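Local coordinates for starch synthase I (Hordeum vulgare, PDB 4HLN), which is a plant starch synthase, a glycosyltransferase of the GT-B kind whose two Rossmann-like domains each carry a largely parallel sheet, at residues Ser149-Leu154 and Val161-Pro166; Ala155-Arg160 and His613-Tyr618; Cys264-Asn269 and Ser274-Leu279; Thr296-Asn301 and Asn390-Gly395. One frame throughout, in Å; residues are numbered along the deposited sequence.

Contact 1: Ser149-Leu154 and Val161-Pro166; sequences SLPIAL and VMVVMP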
loop_
_atom_site.group_PDB
_atom_site.type_symbol
_atom_site.label_atom_id
_atom_site.label_comp_id
_atom_site.label_asym_id
_atom_site.label_seq_id
_atom_site.Cartn_x
_atom_site.Cartn_y
_atom_site.Cartn_z
ATOM N N SER A 149 -8.830 1.856 -4.389
ATOM C CA SER A 149 -10.197 1.455 -4.630
ATOM C C SER A 149 -10.896 1.013 -3.332
ATOM O O SER A 149 -12.087 0.673 -3.343
ATOM C CB SER A 149 -10.249 0.347 -5.694
ATOM O OG SER A 149 -8.962 0.081 -6.224
ATOM N N LEU A 150 -10.170 1.033 -2.215
ATOM C CA LEU A 150 -10.744 0.535 -0.960
ATOM C C LEU A 150 -12.082 1.193 -0.624
ATOM O O LEU A 150 -13.060 0.500 -0.372
ATOM C CB LEU A 150 -9.773 0.634 0.221
ATOM C CG LEU A 150 -10.379 0.048 1.497
ATOM C CD1 LEU A 150 -10.742 -1.411 1.292
ATOM C CD2 LEU A 150 -9.468 0.209 2.719
ATOM N N PRO A 151 -12.129 2.530 -0.632
ATOM C CA PRO A 151 -13.397 3.239 -0.411
ATOM C C PRO A 151 -14.530 2.749 -1.322
ATOM O O PRO A 151 -15.622 2.429 -0.834
ATOM C CB PRO A 151 -13.042 4.690 -0.734
ATOM C CG PRO A 151 -11.584 4.796 -0.344
ATOM C CD PRO A 151 -10.975 3.451 -0.683
ATOM N N ILE A 152 -14.277 2.685 -2.623
ATOM C CA ILE A 152 -15.301 2.249 -3.577
ATOM C C ILE A 152 -15.791 0.817 -3.274
ATOM O O ILE A 152 -16.966 0.492 -3.489
ATOM C CB ILE A 152 -14.823 2.395 -5.053
ATOM C CG1 ILE A 152 -14.478 3.848 -5.373
ATOM C CG2 ILE A 152 -15.869 1.971 -5.998
ATOM C CD1 ILE A 152 -13.067 4.257 -4.879
ATOM N N ALA A 153 -14.899 -0.015 -2.739
ATOM C CA ALA A 153 -15.198 -1.424 -2.481
ATOM C C ALA A 153 -16.058 -1.563 -1.245
ATOM O O ALA A 153 -17.031 -2.318 -1.228
ATOM C CB ALA A 153 -13.911 -2.224 -2.301
ATOM N N LEU A 154 -15.660 -0.849 -0.199
ATOM C CA LEU A 154 -16.444 -0.761 1.016
ATOM C C LEU A 154 -17.837 -0.213 0.727
ATOM O O LEU A 154 -18.824 -0.756 1.201
ATOM C CB LEU A 154 -15.734 0.127 2.014
ATOM C CG LEU A 154 -14.542 -0.529 2.710
ATOM C CD1 LEU A 154 -13.808 0.495 3.542
ATOM C CD2 LEU A 154 -14.953 -1.709 3.579
ATOM N N VAL A 161 -19.855 5.668 2.996
ATOM C CA VAL A 161 -18.419 5.930 2.886
ATOM C C VAL A 161 -18.130 7.355 2.436
ATOM O O VAL A 161 -18.603 7.803 1.386
ATOM C CB VAL A 161 -17.714 4.922 1.915
ATOM C CG1 VAL A 161 -16.218 5.242 1.777
ATOM C CG2 VAL A 161 -17.924 3.482 2.374
ATOM N N MET A 162 -17.350 8.063 3.244
ATOM C CA MET A 162 -16.937 9.415 2.899
ATOM C C MET A 162 -15.432 9.458 2.653
ATOM O O MET A 162 -14.675 8.774 3.334
ATOM C CB MET A 162 -17.332 10.390 4.012
ATOM C CG MET A 162 -16.869 11.834 3.776
ATOM S SD MET A 162 -17.361 13.038 5.051
ATOM C CE MET A 162 -19.131 12.812 5.061
ATOM N N VAL A 163 -14.996 10.235 1.669
ATOM C CA VAL A 163 -13.569 10.527 1.557
ATOM C C VAL A 163 -13.340 12.014 1.543
ATOM O O VAL A 163 -13.873 12.717 0.682
ATOM C CB VAL A 163 -12.944 9.992 0.284
ATOM C CG1 VAL A 163 -11.448 10.320 0.295
ATOM C CG2 VAL A 163 -13.185 8.511 0.155
ATOM N N VAL A 164 -12.524 12.477 2.485
ATOM C CA VAL A 164 -12.217 13.900 2.640
ATOM C C VAL A 164 -10.793 14.186 2.169
ATOM O O VAL A 164 -9.854 13.517 2.586
ATOM C CB VAL A 164 -12.357 14.331 4.105
ATOM C CG1 VAL A 164 -12.127 15.834 4.267
ATOM C CG2 VAL A 164 -13.706 13.944 4.615
ATOM N N MET A 165 -10.663 15.190 1.306
ATOM C CA MET A 165 -9.426 15.521 0.596
ATOM C C MET A 165 -9.350 17.008 0.388
ATOM O O MET A 165 -10.359 17.702 0.428
ATOM C CB MET A 165 -9.455 14.970 -0.818
ATOM C CG MET A 165 -9.122 13.542 -0.981
ATOM S SD MET A 165 -9.973 13.080 -2.491
ATOM C CE MET A 165 -11.630 13.569 -1.998
ATOM N N PRO A 166 -8.151 17.501 0.101
ATOM C CA PRO A 166 -8.062 18.903 -0.294
ATOM C C PRO A 166 -8.586 19.073 -1.704
ATOM O O PRO A 166 -8.488 18.172 -2.531
ATOM C CB PRO A 166 -6.560 19.182 -0.247
ATOM C CG PRO A 166 -5.999 18.091 0.664
ATOM C CD PRO A 166 -6.827 16.902 0.345
#
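Val161, near the start of the strand, divides its two methyls between two residues of the helix, an economical use of a branched side chain. With CG1 anti to the backbone N (chi1 178°) and CG2 anti to the carbonyl carbon, the fork straddles the helical turn. CG1 goes to Pro151, standing 4.1 Å from Pro151 CB and 3.9 Å from the carbonyl oxygen Pro151 O. CG2 goes instead to Leu154, 4.0 Å from Leu154 CB, and lies as near to that residue's carbonyl carbon. Leu154 thus offers the root of its side chain here; the side chain of Leu154 also packs against Ile127 and Phe129 of the adjacent strand.

The next residue, Met162, turns to the other side of the sheet, towards Leu255 and Tyr260. Strand 126-130, helix 150-156 and strand 160-166 form a beta-alpha-beta crossover of the Rossmann-like N-terminal domain, and the helix runs back along the sheet nearly antiparallel to the strand, at 161°, with axes 8.6 Å apart at closest.

Val163 restores contact on the helix side. Its CG2 meets the CB-CG side of the Pro151 ring, the two side chains crossing at a slant, with Val163 CG2 to Pro151 CB at 3.9 Å and Pro151 CG only slightly farther. Beyond it the strand moves away from the helix, and Met165 packs on Phe212 of strand 208-214.

Contact 2: Ala155-Arg160 and His613-Tyr618; sequences AARGHR and HAAEQY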
loop_
_atom_site.group_PDB
_atom_site.type_symbol
_atom_site.label_atom_id
_atom_site.label_comp_id
_atom_site.label_asym_id
_atom_site.label_seq_id
_atom_site.Cartn_x
_atom_site.Cartn_y
_atom_site.Cartn_z
ATOM N N ALA A 155 -17.918 0.852 -0.064
ATOM C CA ALA A 155 -19.214 1.434 -0.389
ATOM C C ALA A 155 -20.104 0.394 -1.047
ATOM O O ALA A 155 -21.309 0.376 -0.847
ATOM C CB ALA A 155 -19.051 2.646 -1.295
ATOM N N ALA A 156 -19.485 -0.479 -1.826
ATOM C CA ALA A 156 -20.207 -1.468 -2.615
ATOM C C ALA A 156 -20.756 -2.575 -1.732
ATOM O O ALA A 156 -21.654 -3.316 -2.129
ATOM C CB ALA A 156 -19.280 -2.054 -3.664
ATOM N N ARG A 157 -20.188 -2.699 -0.539
ATOM C CA ARG A 157 -20.641 -3.689 0.422
ATOM C C ARG A 157 -21.680 -3.099 1.379
ATOM O O ARG A 157 -22.007 -3.721 2.387
ATOM C CB ARG A 157 -19.467 -4.236 1.235
ATOM C CG ARG A 157 -18.360 -4.887 0.429
ATOM C CD ARG A 157 -17.380 -5.608 1.357
ATOM N NE ARG A 157 -17.376 -7.040 1.089
ATOM C CZ ARG A 157 -17.490 -7.977 2.023
ATOM N NH1 ARG A 157 -17.597 -7.623 3.289
ATOM N NH2 ARG A 157 -17.485 -9.266 1.689
ATOM N N GLY A 158 -22.171 -1.896 1.077
ATOM C CA GLY A 158 -23.260 -1.297 1.834
ATOM C C GLY A 158 -22.869 -0.337 2.951
ATOM O O GLY A 158 -23.722 0.140 3.696
ATOM N N HIS A 159 -21.581 -0.046 3.081
ATOM C CA HIS A 159 -21.141 0.960 4.041
ATOM C C HIS A 159 -21.435 2.352 3.520
ATOM O O HIS A 159 -21.437 2.589 2.315
ATOM C CB HIS A 159 -19.649 0.830 4.334
ATOM C CG HIS A 159 -19.247 -0.534 4.796
ATOM N ND1 HIS A 159 -19.471 -0.979 6.080
ATOM C CD2 HIS A 159 -18.645 -1.557 4.141
ATOM C CE1 HIS A 159 -19.025 -2.216 6.198
ATOM N NE2 HIS A 159 -18.517 -2.591 5.036
ATOM N N ARG A 160 -21.692 3.275 4.439
ATOM C CA ARG A 160 -21.800 4.672 4.077
ATOM C C ARG A 160 -20.381 5.225 4.131
ATOM O O ARG A 160 -19.765 5.226 5.185
ATOM C CB ARG A 160 -22.700 5.417 5.057
ATOM C CG ARG A 160 -23.391 6.597 4.399
ATOM C CD ARG A 160 -23.860 7.600 5.418
ATOM N NE ARG A 160 -24.434 8.761 4.757
ATOM C CZ ARG A 160 -24.998 9.767 5.408
ATOM N NH1 ARG A 160 -25.513 10.798 4.747
ATOM N NH2 ARG A 160 -25.053 9.723 6.727
ATOM N N HIS A 613 -12.474 -9.361 -0.707
ATOM C CA HIS A 613 -11.756 -10.101 0.298
ATOM C C HIS A 613 -10.964 -9.104 1.131
ATOM O O HIS A 613 -10.902 -9.205 2.356
ATOM C CB HIS A 613 -10.836 -11.120 -0.353
ATOM C CG HIS A 613 -10.112 -11.981 0.629
ATOM N ND1 HIS A 613 -8.880 -11.641 1.146
ATOM C CD2 HIS A 613 -10.451 -13.163 1.197
ATOM C CE1 HIS A 613 -8.485 -12.582 1.986
ATOM N NE2 HIS A 613 -9.418 -13.517 2.033
ATOM N N ALA A 614 -10.377 -8.125 0.454
ATOM C CA ALA A 614 -9.598 -7.111 1.133
ATOM C C ALA A 614 -10.464 -6.297 2.095
ATOM O O ALA A 614 -10.086 -6.081 3.247
ATOM C CB ALA A 614 -8.925 -6.206 0.116
ATOM N N ALA A 615 -11.624 -5.841 1.620
ATOM C CA ALA A 615 -12.517 -5.025 2.443
ATOM C C ALA A 615 -13.029 -5.814 3.648
ATOM O O ALA A 615 -13.223 -5.265 4.730
ATOM C CB ALA A 615 -13.667 -4.503 1.626
ATOM N N GLU A 616 -13.237 -7.109 3.451
ATOM C CA GLU A 616 -13.611 -7.999 4.533
ATOM C C GLU A 616 -12.585 -7.900 5.673
ATOM O O GLU A 616 -12.957 -7.780 6.846
ATOM C CB GLU A 616 -13.666 -9.416 3.988
ATOM C CG GLU A 616 -14.549 -10.360 4.728
ATOM C CD GLU A 616 -14.845 -11.594 3.889
ATOM O OE1 GLU A 616 -14.372 -11.654 2.727
ATOM O OE2 GLU A 616 -15.554 -12.496 4.385
ATOM N N GLN A 617 -11.298 -7.931 5.323
ATOM C CA GLN A 617 -10.225 -7.828 6.312
ATOM C C GLN A 617 -10.320 -6.511 7.093
ATOM O O GLN A 617 -10.339 -6.496 8.327
ATOM C CB GLN A 617 -8.861 -7.901 5.638
ATOM C CG GLN A 617 -8.738 -8.955 4.577
ATOM C CD GLN A 617 -8.869 -10.331 5.146
ATOM O OE1 GLN A 617 -8.024 -10.768 5.923
ATOM N NE2 GLN A 617 -9.937 -11.032 4.771
ATOM N N TYR A 618 -10.368 -5.397 6.375
ATOM C CA TYR A 618 -10.477 -4.117 7.048
ATOM C C TYR A 618 -11.714 -4.091 7.939
ATOM O O TYR A 618 -11.708 -3.477 9.005
ATOM C CB TYR A 618 -10.483 -2.967 6.036
ATOM C CG TYR A 618 -9.130 -2.740 5.400
ATOM C CD1 TYR A 618 -8.187 -1.913 6.005
ATOM C CD2 TYR A 618 -8.786 -3.361 4.209
ATOM C CE1 TYR A 618 -6.939 -1.710 5.441
ATOM C CE2 TYR A 618 -7.540 -3.165 3.636
ATOM C CZ TYR A 618 -6.617 -2.337 4.257
ATOM O OH TYR A 618 -5.372 -2.130 3.690
#
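Arg157 meets Ala615 and Glu616 with two different parts of one side chain, and illustrates how a long arginine can be apolar along its shaft and ionic at its head. The apolar part is a single touch: Arg157 CD lies 3.9 Å from the methyl Ala615 CB. The chain leaves the backbone with CG beside the N (chi1 -59°), runs on extended, and bends at chi3 (117°), which turns the guanidinium along the flank of the helix.

There the head lies with one face over Glu616 CA. Helix 611-627, at the C-terminal end of the chain, returns to pack on the N-terminal domain, and in this GT-B architecture it closes a connection of more than 450 residues back to the loop that follows helix 150-156.

The charged contact with Glu616 is a loose one. Arg157 NH2 and Glu616 OE1 are 4.1 Å apart, with guanidinium and carboxylate planes inclined by 31°, and the oxygen sits well out of the guanidinium plane, where no N-H points at it; attraction between the charges remains. The true salt bridges go to neighbours on the same helical stretch, NE to Asp612 and NH1 to Glu619, and Glu619 also bonds to His159 NE2. These fix the rotation of the head.

Within the helix, Gln617 NE2 bonds to His613 O at 3.2 Å, while Gln617 N approaches that oxygen from the opposite face of the carbonyl plane.

Contact 3: Cys264-Asn269 and Ser274-Leu279; sequences CMFVVN and SLVPVL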
loop_
_atom_site.group_PDB
_atom_site.type_symbol
_atom_site.label_atom_id
_atom_site.label_comp_id
_atom_site.label_asym_id
_atom_site.label_seq_id
_atom_site.Cartn_x
_atom_site.Cartn_y
_atom_site.Cartn_z
ATOM N N CYS A 264 -18.445 6.983 13.720
ATOM C CA CYS A 264 -17.689 6.773 12.501
ATOM C C CYS A 264 -16.385 6.043 12.706
ATOM O O CYS A 264 -15.764 6.109 13.772
ATOM C CB CYS A 264 -17.433 8.108 11.825
ATOM S SG CYS A 264 -18.983 8.817 11.288
ATOM N N MET A 265 -15.986 5.316 11.678
ATOM C CA MET A 265 -14.619 4.858 11.612
ATOM C C MET A 265 -13.868 5.845 10.721
ATOM O O MET A 265 -14.168 5.979 9.528
ATOM C CB MET A 265 -14.522 3.415 11.092
ATOM C CG MET A 265 -13.055 2.915 10.944
ATOM S SD MET A 265 -11.996 2.978 12.432
ATOM C CE MET A 265 -12.762 1.698 13.424
ATOM N N PHE A 266 -12.939 6.584 11.325
ATOM C CA PHE A 266 -12.048 7.437 10.553
ATOM C C PHE A 266 -10.848 6.622 10.121
ATOM O O PHE A 266 -10.156 6.059 10.957
ATOM C CB PHE A 266 -11.561 8.604 11.385
ATOM C CG PHE A 266 -12.618 9.595 11.708
ATOM C CD1 PHE A 266 -12.740 10.753 10.969
ATOM C CD2 PHE A 266 -13.487 9.381 12.763
ATOM C CE1 PHE A 266 -13.722 11.687 11.273
ATOM C CE2 PHE A 266 -14.460 10.304 13.075
ATOM C CZ PHE A 266 -14.580 11.461 12.329
ATOM N N VAL A 267 -10.623 6.548 8.814
ATOM C CA VAL A 267 -9.417 5.935 8.268
ATOM C C VAL A 267 -8.481 7.034 7.784
ATOM O O VAL A 267 -8.681 7.618 6.717
ATOM C CB VAL A 267 -9.733 5.024 7.091
ATOM C CG1 VAL A 267 -8.463 4.414 6.558
ATOM C CG2 VAL A 267 -10.677 3.953 7.521
ATOM N N VAL A 268 -7.465 7.331 8.579
ATOM C CA VAL A 268 -6.561 8.415 8.239
ATOM C C VAL A 268 -5.253 7.945 7.584
ATOM O O VAL A 268 -4.560 7.069 8.078
ATOM C CB VAL A 268 -6.341 9.296 9.448
ATOM C CG1 VAL A 268 -7.697 9.537 10.098
ATOM C CG2 VAL A 268 -5.411 8.625 10.424
ATOM N N ASN A 269 -4.949 8.528 6.435
ATOM C CA ASN A 269 -3.845 8.052 5.618
ATOM C C ASN A 269 -2.624 8.906 5.778
ATOM O O ASN A 269 -2.638 10.097 5.433
ATOM C CB ASN A 269 -4.254 7.993 4.153
ATOM C CG ASN A 269 -5.255 6.896 3.895
ATOM O OD1 ASN A 269 -4.908 5.830 3.394
ATOM N ND2 ASN A 269 -6.503 7.136 4.271
ATOM N N SER A 274 -2.812 12.846 9.986
ATOM C CA SER A 274 -2.426 12.169 11.229
ATOM C C SER A 274 -2.838 12.915 12.469
ATOM O O SER A 274 -2.740 12.395 13.576
ATOM C CB SER A 274 -0.924 11.900 11.268
ATOM O OG SER A 274 -0.620 10.666 10.651
ATOM N N LEU A 275 -3.288 14.145 12.295
ATOM C CA LEU A 275 -3.663 14.947 13.443
ATOM C C LEU A 275 -5.106 14.627 13.840
ATOM O O LEU A 275 -5.538 14.947 14.943
ATOM C CB LEU A 275 -3.504 16.429 13.120
ATOM C CG LEU A 275 -3.388 17.358 14.324
ATOM C CD1 LEU A 275 -2.008 17.222 14.962
ATOM C CD2 LEU A 275 -3.619 18.783 13.908
ATOM N N VAL A 276 -5.842 13.985 12.934
ATOM C CA VAL A 276 -7.250 13.700 13.164
ATOM C C VAL A 276 -7.505 12.929 14.477
ATOM O O VAL A 276 -8.312 13.352 15.296
ATOM C CB VAL A 276 -7.845 12.942 11.958
ATOM C CG1 VAL A 276 -9.150 12.262 12.330
ATOM C CG2 VAL A 276 -8.018 13.892 10.787
ATOM N N PRO A 277 -6.815 11.792 14.672
ATOM C CA PRO A 277 -6.998 11.012 15.898
ATOM C C PRO A 277 -6.581 11.782 17.130
ATOM O O PRO A 277 -7.060 11.495 18.238
ATOM C CB PRO A 277 -6.074 9.811 15.709
ATOM C CG PRO A 277 -5.193 10.153 14.571
ATOM C CD PRO A 277 -5.889 11.143 13.729
ATOM N N VAL A 278 -5.701 12.759 16.953
ATOM C CA VAL A 278 -5.317 13.593 18.092
ATOM C C VAL A 278 -6.469 14.536 18.426
ATOM O O VAL A 278 -6.852 14.678 19.575
ATOM C CB VAL A 278 -4.013 14.393 17.829
ATOM C CG1 VAL A 278 -3.534 15.077 19.107
ATOM C CG2 VAL A 278 -2.931 13.482 17.285
ATOM N N LEU A 279 -7.027 15.167 17.401
ATOM C CA LEU A 279 -8.178 16.037 17.563
ATOM C C LEU A 279 -9.315 15.315 18.271
ATOM O O LEU A 279 -9.872 15.825 19.256
ATOM C CB LEU A 279 -8.640 16.572 16.205
ATOM C CG LEU A 279 -7.638 17.571 15.624
ATOM C CD1 LEU A 279 -8.056 18.087 14.244
ATOM C CD2 LEU A 279 -7.392 18.725 16.624
#
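Phe266 supplies the flat group here, and Val276 comes to it obliquely: the methyl Val276 CG1 lies 4.1 Å from Phe266 CD1, and the two side chains run at about a right angle to each other. A second aromatic, Tyr290, stacks edge-to-face with the same ring, so the phenyl is confined by an aromatic and an aliphatic partner together.

Val276 CG1 is shared. Standing anti to its own backbone N (chi1 162°), it extends from the first turn of the helix into the gap between Phe266 and Val268, two residues on the same side of the strand. The Val268 and Val276 side chains cross at a slant, with Val268 CG1 3.8 Å from Val276 CG1 and almost as close to Val276 CB. The other methyl, Val268 CG2, occupies the crowded position between its backbone N and carbonyl carbon; from there Val268 CG2 points at the CD corner of the proline, 4.2 Å from Pro277 CD. The division of labour is reciprocal: one strand valine serves two successive helix residues, and one helix valine serves two strand residues. The contact is apolar throughout and buried.

In the fold, it is the first half of a beta-alpha-beta unit made by strand 264-269, helix 276-284 and strand 294-299. Pro277 also touches Ser295 of that next strand, helix 347-354 packs on Ser274 and Pro277, and on the far side of the sheet Met265 and Val267 meet Phe622 of helix 611-627.

Contact 4: Thr296-Asn301 and Asn390-Gly395; sequences TLVIHN and NGIVNG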
loop_
_atom_site.group_PDB
_atom_site.type_symbol
_atom_site.label_atom_id
_atom_site.label_comp_id
_atom_site.label_asym_id
_atom_site.label_seq_id
_atom_site.Cartn_x
_atom_site.Cartn_y
_atom_site.Cartn_z
ATOM N N THR A 296 -8.406 4.498 12.417
ATOM C CA THR A 296 -7.386 3.592 11.934
ATOM C C THR A 296 -6.339 4.366 11.163
ATOM O O THR A 296 -6.640 5.079 10.208
ATOM C CB THR A 296 -7.989 2.532 11.012
ATOM O OG1 THR A 296 -8.985 1.800 11.736
ATOM C CG2 THR A 296 -6.890 1.573 10.470
ATOM N N LEU A 297 -5.099 4.225 11.586
ATOM C CA LEU A 297 -4.017 4.868 10.889
ATOM C C LEU A 297 -3.506 3.914 9.810
ATOM O O LEU A 297 -3.185 2.760 10.097
ATOM C CB LEU A 297 -2.914 5.253 11.879
ATOM C CG LEU A 297 -1.620 5.751 11.243
ATOM C CD1 LEU A 297 -1.862 7.039 10.440
ATOM C CD2 LEU A 297 -0.578 5.945 12.333
ATOM N N VAL A 298 -3.477 4.395 8.568
ATOM C CA VAL A 298 -2.893 3.655 7.455
ATOM C C VAL A 298 -1.565 4.284 7.063
ATOM O O VAL A 298 -1.495 5.474 6.725
ATOM C CB VAL A 298 -3.776 3.665 6.198
ATOM C CG1 VAL A 298 -3.058 2.911 5.088
ATOM C CG2 VAL A 298 -5.149 3.066 6.474
ATOM N N ILE A 299 -0.515 3.471 7.099
ATOM C CA ILE A 299 0.829 3.954 6.875
ATOM C C ILE A 299 1.391 3.324 5.617
ATOM O O ILE A 299 1.736 2.136 5.606
ATOM C CB ILE A 299 1.750 3.568 8.039
ATOM C CG1 ILE A 299 1.218 4.109 9.357
ATOM C CG2 ILE A 299 3.151 4.078 7.805
ATOM C CD1 ILE A 299 2.181 3.901 10.508
ATOM N N HIS A 300 1.486 4.119 4.558
ATOM C CA HIS A 300 2.054 3.639 3.310
ATOM C C HIS A 300 3.578 3.827 3.276
ATOM O O HIS A 300 4.285 3.082 2.609
ATOM C CB HIS A 300 1.380 4.322 2.122
ATOM C CG HIS A 300 -0.099 4.107 2.068
ATOM N ND1 HIS A 300 -1.005 5.071 2.460
ATOM C CD2 HIS A 300 -0.831 3.031 1.691
ATOM C CE1 HIS A 300 -2.232 4.601 2.317
ATOM N NE2 HIS A 300 -2.153 3.368 1.848
ATOM N N ASN A 301 4.084 4.812 4.007
ATOM C CA ASN A 301 5.527 4.996 4.140
ATOM C C ASN A 301 5.928 5.589 5.489
ATOM O O ASN A 301 5.110 6.199 6.178
ATOM C CB ASN A 301 6.070 5.898 3.035
ATOM C CG ASN A 301 5.798 7.366 3.304
ATOM O OD1 ASN A 301 6.560 8.034 4.008
ATOM N ND2 ASN A 301 4.690 7.871 2.762
ATOM N N ASN A 390 -1.533 -4.359 11.814
ATOM C CA ASN A 390 -1.914 -5.233 10.704
ATOM C C ASN A 390 -1.263 -4.714 9.446
ATOM O O ASN A 390 -1.010 -3.513 9.319
ATOM C CB ASN A 390 -3.428 -5.243 10.498
ATOM C CG ASN A 390 -4.202 -5.566 11.771
ATOM O OD1 ASN A 390 -4.602 -4.669 12.541
ATOM N ND2 ASN A 390 -4.422 -6.852 11.995
ATOM N N GLY A 391 -0.992 -5.613 8.508
ATOM C CA GLY A 391 -0.396 -5.208 7.249
ATOM C C GLY A 391 -1.415 -4.596 6.307
ATOM O O GLY A 391 -2.623 -4.779 6.477
ATOM N N ILE A 392 -0.928 -3.857 5.317
ATOM C CA ILE A 392 -1.796 -3.335 4.272
ATOM C C ILE A 392 -2.310 -4.516 3.463
ATOM O O ILE A 392 -1.561 -5.427 3.166
ATOM C CB ILE A 392 -1.036 -2.412 3.304
ATOM C CG1 ILE A 392 -0.106 -1.454 4.059
ATOM C CG2 ILE A 392 -2.015 -1.660 2.436
ATOM C CD1 ILE A 392 -0.611 -0.041 4.153
ATOM N N VAL A 393 -3.590 -4.520 3.119
ATOM C CA VAL A 393 -4.119 -5.575 2.260
ATOM C C VAL A 393 -4.737 -4.946 1.029
ATOM O O VAL A 393 -5.536 -4.011 1.139
ATOM C CB VAL A 393 -5.169 -6.458 2.976
ATOM C CG1 VAL A 393 -5.751 -7.509 2.007
ATOM C CG2 VAL A 393 -4.553 -7.133 4.198
ATOM N N ASN A 394 -4.346 -5.459 -0.139
ATOM C CA ASN A 394 -4.809 -4.931 -1.419
ATOM C C ASN A 394 -5.606 -5.959 -2.235
ATOM O O ASN A 394 -5.671 -7.141 -1.883
ATOM C CB ASN A 394 -3.625 -4.373 -2.238
ATOM C CG ASN A 394 -2.881 -3.214 -1.523
ATOM O OD1 ASN A 394 -1.676 -3.296 -1.265
ATOM N ND2 ASN A 394 -3.601 -2.132 -1.225
ATOM N N GLY A 395 -6.232 -5.498 -3.315
ATOM C CA GLY A 395 -6.932 -6.387 -4.224
ATOM C C GLY A 395 -6.511 -6.133 -5.660
ATOM O O GLY A 395 -5.755 -5.194 -5.943
#
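Ile392 reaches across to Val298 and His300, and its side chain repays tracing outward from the backbone. CB points toward strand 294-299. At it the chain forks: CG2 takes the branch that meets the hydroxyl of Tyr618, whereas CG1 lies beside the N (chi1 -43°) and carries the chain on to the other segment. A skewed second torsion (chi2 -104°) then swings the tip inward, and nearly all of the contact is made by this last atom.

CD1 meets three residues in a row. Val298 CG1 is 3.9 Å from Ile392 CD1, with the two side chains crossing at about a right angle. The carbonyl oxygen Ile299 O is 3.5 Å from Ile392 CD1, a plain van der Waals neighbour of the methyl. His300 completes the set: its CD2 lies 3.9 Å from Ile392 CD1, and the methyl stands obliquely to the imidazole. On the ring, ND1 is hydrogen-bonded to Asp270 OD2, which helps hold its orientation. One terminal methyl thus joins the loop after strand 389-391 to the end of strand 294-299.

Strand 357-360 runs between the two partners in the sheet, and Ile392 also rests on its Val359, so the side chain bridges two strands at the ends where they pass into loops. Helix 611-627 backs the second segment through Tyr618 and Ala614, and Pro526 lies against His300.

Read from the N terminus, contact 1 closes first, over six residues that run from the end of helix 150-156 into strand 160-166. Those same residues open contact 2, so the two cross, and contact 2 stays unfinished until helix 611-627. Everything later falls within that long span. Contact 3 closes after four loop residues, and contact 4 starts on the following strand, 294-299, closing only at 390-395; the two stand in series. Strands 264-269 and 294-299 pair directly, linking contacts 3 and 4 through the sheet that contact 1 also reaches. The late helix ties contact 2 to contact 1 through Leu154 and Ala615, and to contact 4 through Tyr618 and Val393.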